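Local atomic coordinates of N-acetylneuraminate lyase (Peptoclostridium difficile, PDB entry 4WOZ), a protein that is a TIM-barrel enzyme of the dihydrodipicolinate synthetase family, built around a closed parallel sheet of eight strands with helices packed outside it. Residues I172-T177 with K194-G199; T13-I18 with K86-V91. All coordinates share one frame; numbering follows the deposited sequence.

Contact 1. Residues I172-T177 with K194-G199; sequences IGVKFT and KLIFAG
From Gly173 beside Leu195 to Phe176 beside Ala198, two neighbouring parallel barrel strands run 15° apart, their axes approaching to 4.7 Å. The ladder alternates as parallel pairing requires: Leu195 N gives to Ile172 O, Leu195 O receives Val174 N, Val174 O receives Phe197 N, and Phe197 O receives Phe176 N at 2.7 Å. The chains come close at Gly173, whose CA lies 3.0 Å from Leu195 O, an approach its lack of a side chain allows.

The side chains of Lys175, Leu195 and Phe197 point to the inner face of the barrel, where Gly173 offers none. Here the edge of the Phe197 ring, at CD2, comes 3.9 Å from Val174 O, which lies near the ring plane, and the ring goes on to meet Ile145 and Ile216 of the flanking strands. At the strand starts Ile172 and Leu195 lie alongside each other, their CD1 methyls 4.1 Å apart. Lys194 bends at its second torsion (chi2 -68°) and folds its methylenes over Ile172 O, with CB 3.6 Å from that oxygen, while its NZ is claimed by Ile171 O. Lys175 instead stays extended; a water that bonds only weakly to its NZ also donates to Gly199 O.

On the outer face Val174 CG1 faces Ile196 CG1 at 4.3 Å, and both residues are covered by helix 181-190, which joins the strands in a right-handed beta-alpha-beta crossover. Phe176 touches across with its CB, 3.6 Å from Phe197 O; its ring leads off to Leu183.

The chemistry is divided: main-chain bonds fix the register, apolar groups pack on both faces, and on the inner one the extended Lys175 carries its amine toward the C-terminal end of the strands, where TIM barrels place their active sites.

Contact 2. Residues T13-I18 with K86-V91; sequences TDMKGI and KLIAQV
The amine of Lys86 reaches across to two main-chain oxygens of the segment that leads into the first barrel strand. NZ donates to Asp14 O at 2.6 Å and to Lys16 O at 3.0 Å. The amine lies in the carbonyl plane of Lys16 but is tilted 29° out of that of Asp14. Beyond CG the lysine is extended, and its last methylene crowds in: CE lies 2.9 Å from Asp14 O, which leaves that NZ bond short and bent, its exact geometry doubtful. Nearer its root the lysine lies alongside Thr13, pointing the opposite way, with the threonine methyl CG2 3.9 Å from Lys86 CG.

A second, apolar touch lies beside it. Met15 is bent at both chi2 (-54°) and chi3 (-65°), a fold that swings its terminal methyl over to Ile88, two residues on from Lys86 and on the same side of the strand. Met15 CE meets Ile88 CG1 at 3.5 Å, closer than carbons normally pack, and Ile88 CD1 at 3.9 Å.

The next shell shows how these groups are placed. One carboxylate, that of Asp112, bonds to Thr13 through OD1 and to the backbone N of Leu87 through OD2, bridging the two segments. Asp51, just ahead of the intervening strand 52-55, links them again, taking Ile18 N on its side chain and pairing with Lys86 through its backbone. Arg143 bonds to Thr13 O, and Tyr19 OH to Met15 O.

Asp14 OD2 remains 4.6 Å from Lys86 NZ, too far for contact but near enough that its charge probably favours the ammonium ion. The first modelled residues are thus drawn across the N-terminal end of the barrel, held by a lysine reaching two loop carbonyls and a methionine plugged against the inner face of the sheet.

How the contacts relate
The two contacts belong to one closed barrel, with centres 11 Å apart. Both segments of contact 2 precede those of contact 1 in the sequence: contact 2 joins the loop leading into the first strand, 17-21, to the third, 86-90, whereas contact 1 pairs the adjacent sixth and seventh, 171-176 and 195-198. They meet through the barrel interior, where Phe197 CZ lies 3.3 Å from Met15 O and Leu195 CD1 packs 3.6 Å from Met15 CB, with Leu195 CD2 also against Lys16 CG. The entry segment 13-16 therefore rests on third-strand residues in one direction and seventh-strand residues in another, so that it packs across the N-terminal end of the barrel interior.

Contact 1. Residues I172-T177 with K194-G199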
loop_
_atom_site.group_PDB
_atom_site.type_symbol
_atom_site.label_atom_id
_atom_site.label_comp_id
_atom_site.label_asym_id
_atom_site.label_seq_id
_atom_site.Cartn_x
_atom_site.Cartn_y
_atom_site.Cartn_z
ATOM N N ILE A 172 14.930 24.075 12.417
ATOM C CA ILE A 172 15.244 23.599 13.759
ATOM C C ILE A 172 14.586 22.318 14.256
ATOM O O ILE A 172 14.940 21.830 15.323
ATOM C CB ILE A 172 14.945 24.704 14.793
ATOM C CG1 ILE A 172 13.444 25.014 14.798
ATOM C CG2 ILE A 172 15.724 25.967 14.443
ATOM C CD1 ILE A 172 13.012 25.984 15.887
ATOM N N GLY A 173 13.633 21.775 13.508
ATOM C CA GLY A 173 12.982 20.562 13.974
ATOM C C GLY A 173 12.039 19.889 12.999
ATOM O O GLY A 173 11.989 20.232 11.812
ATOM N N VAL A 174 11.283 18.924 13.514
ATOM C CA VAL A 174 10.340 18.165 12.706
ATOM C C VAL A 174 9.161 17.654 13.531
ATOM O O VAL A 174 9.322 17.293 14.695
ATOM C CB VAL A 174 11.034 16.941 12.066
ATOM C CG1 VAL A 174 11.623 16.054 13.156
ATOM C CG2 VAL A 174 10.040 16.145 11.230
ATOM N N LYS A 175 7.977 17.650 12.923
ATOM C CA LYS A 175 6.781 17.125 13.566
ATOM C C LYS A 175 6.634 15.749 12.939
ATOM O O LYS A 175 6.212 15.623 11.787
ATOM C CB LYS A 175 5.549 17.969 13.242
ATOM C CG LYS A 175 4.263 17.371 13.792
ATOM C CD LYS A 175 3.038 18.113 13.297
ATOM C CE LYS A 175 1.760 17.360 13.648
ATOM N NZ LYS A 175 0.552 18.029 13.082
ATOM N N PHE A 176 7.005 14.728 13.700
ATOM C CA PHE A 176 6.973 13.346 13.245
ATOM C C PHE A 176 5.593 12.737 13.450
ATOM O O PHE A 176 5.254 12.340 14.562
ATOM C CB PHE A 176 8.011 12.543 14.036
ATOM C CG PHE A 176 8.514 11.321 13.326
ATOM C CD1 PHE A 176 9.386 11.438 12.246
ATOM C CD2 PHE A 176 8.121 10.049 13.737
ATOM C CE1 PHE A 176 9.860 10.308 11.586
ATOM C CE2 PHE A 176 8.586 8.911 13.086
ATOM C CZ PHE A 176 9.459 9.040 12.007
ATOM N N THR A 177 4.798 12.652 12.385
ATOM C CA THR A 177 3.460 12.080 12.505
ATOM C C THR A 177 3.337 10.710 11.828
ATOM O O THR A 177 2.269 10.336 11.350
ATOM C CB THR A 177 2.388 13.043 11.932
ATOM O OG1 THR A 177 2.564 14.344 12.506
ATOM C CG2 THR A 177 0.982 12.556 12.278
ATOM N N LYS A 194 18.316 19.013 17.229
ATOM C CA LYS A 194 17.084 19.455 16.582
ATOM C C LYS A 194 15.874 19.066 17.429
ATOM O O LYS A 194 15.938 18.134 18.221
ATOM C CB LYS A 194 16.964 18.816 15.196
ATOM C CG LYS A 194 18.131 19.114 14.252
ATOM C CD LYS A 194 18.168 20.588 13.847
ATOM C CE LYS A 194 19.241 20.843 12.799
ATOM N NZ LYS A 194 19.175 22.221 12.238
ATOM N N LEU A 195 14.770 19.780 17.259
ATOM C CA LEU A 195 13.562 19.478 18.014
ATOM C C LEU A 195 12.769 18.391 17.309
ATOM O O LEU A 195 12.638 18.409 16.084
ATOM C CB LEU A 195 12.682 20.722 18.141
ATOM C CG LEU A 195 13.238 21.922 18.898
ATOM C CD1 LEU A 195 12.286 23.096 18.745
ATOM C CD2 LEU A 195 13.429 21.556 20.369
ATOM N N ILE A 196 12.249 17.438 18.075
ATOM C CA ILE A 196 11.438 16.379 17.485
ATOM C C ILE A 196 10.092 16.341 18.197
ATOM O O ILE A 196 10.021 16.093 19.396
ATOM C CB ILE A 196 12.113 14.995 17.594
ATOM C CG1 ILE A 196 13.462 15.009 16.866
ATOM C CG2 ILE A 196 11.204 13.931 16.956
ATOM C CD1 ILE A 196 14.260 13.732 17.030
ATOM N N PHE A 197 9.026 16.602 17.448
ATOM C CA PHE A 197 7.685 16.610 18.011
ATOM C C PHE A 197 6.886 15.393 17.588
ATOM O O PHE A 197 6.892 15.015 16.419
ATOM C CB PHE A 197 6.934 17.867 17.570
ATOM C CG PHE A 197 7.484 19.134 18.138
ATOM C CD1 PHE A 197 7.162 19.530 19.433
ATOM C CD2 PHE A 197 8.330 19.939 17.379
ATOM C CE1 PHE A 197 7.672 20.711 19.961
ATOM C CE2 PHE A 197 8.843 21.121 17.899
ATOM C CZ PHE A 197 8.513 21.508 19.192
ATOM N N ALA A 198 6.202 14.788 18.553
ATOM C CA ALA A 198 5.362 13.631 18.293
ATOM C C ALA A 198 4.032 14.169 17.768
ATOM O O ALA A 198 3.512 15.164 18.283
ATOM C CB ALA A 198 5.143 12.843 19.583
ATOM N N GLY A 199 3.493 13.525 16.739
ATOM C CA GLY A 199 2.232 13.969 16.178
ATOM C C GLY A 199 1.148 12.911 16.259
ATOM O O GLY A 199 0.091 13.052 15.649
HETATM O O HOH W 1 -0.816 16.115 15.040
#

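Contact 2. Residues T13-I18 with K86-V91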
loop_
_atom_site.group_PDB
_atom_site.type_symbol
_atom_site.label_atom_id
_atom_site.label_comp_id
_atom_site.label_asym_id
_atom_site.label_seq_id
_atom_site.Cartn_x
_atom_site.Cartn_y
_atom_site.Cartn_z
ATOM N N THR A 13 12.920 32.184 21.250
ATOM C CA THR A 13 11.917 31.436 22.062
ATOM C C THR A 13 12.176 29.930 22.017
ATOM O O THR A 13 12.354 29.357 20.942
ATOM C CB THR A 13 10.479 31.697 21.550
ATOM O OG1 THR A 13 10.189 33.097 21.637
ATOM C CG2 THR A 13 9.463 30.923 22.381
ATOM N N ASP A 14 12.211 29.297 23.187
ATOM C CA ASP A 14 12.426 27.855 23.262
ATOM C C ASP A 14 11.094 27.222 22.863
ATOM O O ASP A 14 10.075 27.479 23.494
ATOM C CB ASP A 14 12.796 27.444 24.688
ATOM C CG ASP A 14 13.309 26.020 24.766
ATOM O OD1 ASP A 14 14.409 25.755 24.234
ATOM O OD2 ASP A 14 12.608 25.166 25.351
ATOM N N MET A 15 11.104 26.392 21.825
ATOM C CA MET A 15 9.873 25.786 21.330
ATOM C C MET A 15 9.449 24.434 21.909
ATOM O O MET A 15 8.468 23.849 21.448
ATOM C CB MET A 15 9.942 25.677 19.807
ATOM C CG MET A 15 10.266 26.983 19.096
ATOM S SD MET A 15 9.167 28.338 19.525
ATOM C CE MET A 15 7.605 27.737 18.863
ATOM N N LYS A 16 10.167 23.928 22.905
ATOM C CA LYS A 16 9.800 22.643 23.497
ATOM C C LYS A 16 8.457 22.749 24.213
ATOM O O LYS A 16 8.097 23.813 24.708
ATOM C CB LYS A 16 10.881 22.182 24.477
ATOM C CG LYS A 16 12.224 21.946 23.806
ATOM C CD LYS A 16 13.264 21.385 24.754
ATOM C CE LYS A 16 14.596 21.211 24.032
ATOM N NZ LYS A 16 15.635 20.602 24.901
ATOM N N GLY A 17 7.707 21.653 24.258
ATOM C CA GLY A 17 6.428 21.698 24.946
ATOM C C GLY A 17 5.269 20.997 24.269
ATOM O O GLY A 17 5.427 20.362 23.227
ATOM N N ILE A 18 4.095 21.128 24.881
ATOM C CA ILE A 18 2.867 20.520 24.383
ATOM C C ILE A 18 2.069 21.553 23.602
ATOM O O ILE A 18 1.708 22.598 24.142
ATOM C CB ILE A 18 1.991 20.015 25.548
ATOM C CG1 ILE A 18 2.800 19.072 26.439
ATOM C CG2 ILE A 18 0.747 19.319 25.009
ATOM C CD1 ILE A 18 3.329 17.849 25.726
ATOM N N LYS A 86 3.254 30.176 23.363
ATOM C CA LYS A 86 3.985 30.107 22.104
ATOM C C LYS A 86 3.075 29.831 20.911
ATOM O O LYS A 86 2.007 29.226 21.049
ATOM C CB LYS A 86 5.057 29.018 22.184
ATOM C CG LYS A 86 6.042 29.226 23.311
ATOM C CD LYS A 86 6.884 27.988 23.539
ATOM C CE LYS A 86 7.565 28.039 24.898
ATOM N NZ LYS A 86 8.281 26.765 25.195
ATOM N N LEU A 87 3.521 30.266 19.739
ATOM C CA LEU A 87 2.758 30.088 18.517
ATOM C C LEU A 87 3.593 29.571 17.359
ATOM O O LEU A 87 4.668 30.110 17.052
ATOM C CB LEU A 87 2.116 31.410 18.097
ATOM C CG LEU A 87 1.000 31.982 18.969
ATOM C CD1 LEU A 87 0.607 33.351 18.439
ATOM C CD2 LEU A 87 -0.189 31.037 18.967
ATOM N N ILE A 88 3.087 28.521 16.722
ATOM C CA ILE A 88 3.735 27.937 15.559
ATOM C C ILE A 88 2.715 28.040 14.431
ATOM O O ILE A 88 1.546 27.681 14.601
ATOM C CB ILE A 88 4.085 26.454 15.769
ATOM C CG1 ILE A 88 5.143 26.314 16.868
ATOM C CG2 ILE A 88 4.597 25.857 14.460
ATOM C CD1 ILE A 88 5.529 24.871 17.152
ATOM N N ALA A 89 3.151 28.536 13.282
ATOM C CA ALA A 89 2.242 28.680 12.158
ATOM C C ALA A 89 2.533 27.684 11.042
ATOM O O ALA A 89 3.639 27.651 10.506
ATOM C CB ALA A 89 2.311 30.108 11.617
ATOM N N GLN A 90 1.544 26.859 10.705
ATOM C CA GLN A 90 1.706 25.899 9.617
ATOM C C GLN A 90 1.382 26.724 8.375
ATOM O O GLN A 90 0.249 27.170 8.207
ATOM C CB GLN A 90 0.711 24.735 9.757
ATOM C CG GLN A 90 1.079 23.485 8.945
ATOM C CD GLN A 90 0.978 23.685 7.437
ATOM O OE1 GLN A 90 1.845 23.244 6.688
ATOM N NE2 GLN A 90 -0.093 24.333 6.989
ATOM N N VAL A 91 2.373 26.947 7.522
ATOM C CA VAL A 91 2.153 27.755 6.328
ATOM C C VAL A 91 2.199 26.988 5.007
ATOM O O VAL A 91 1.929 27.559 3.949
ATOM C CB VAL A 91 3.176 28.906 6.252
ATOM C CG1 VAL A 91 3.072 29.784 7.499
ATOM C CG2 VAL A 91 4.584 28.339 6.110
#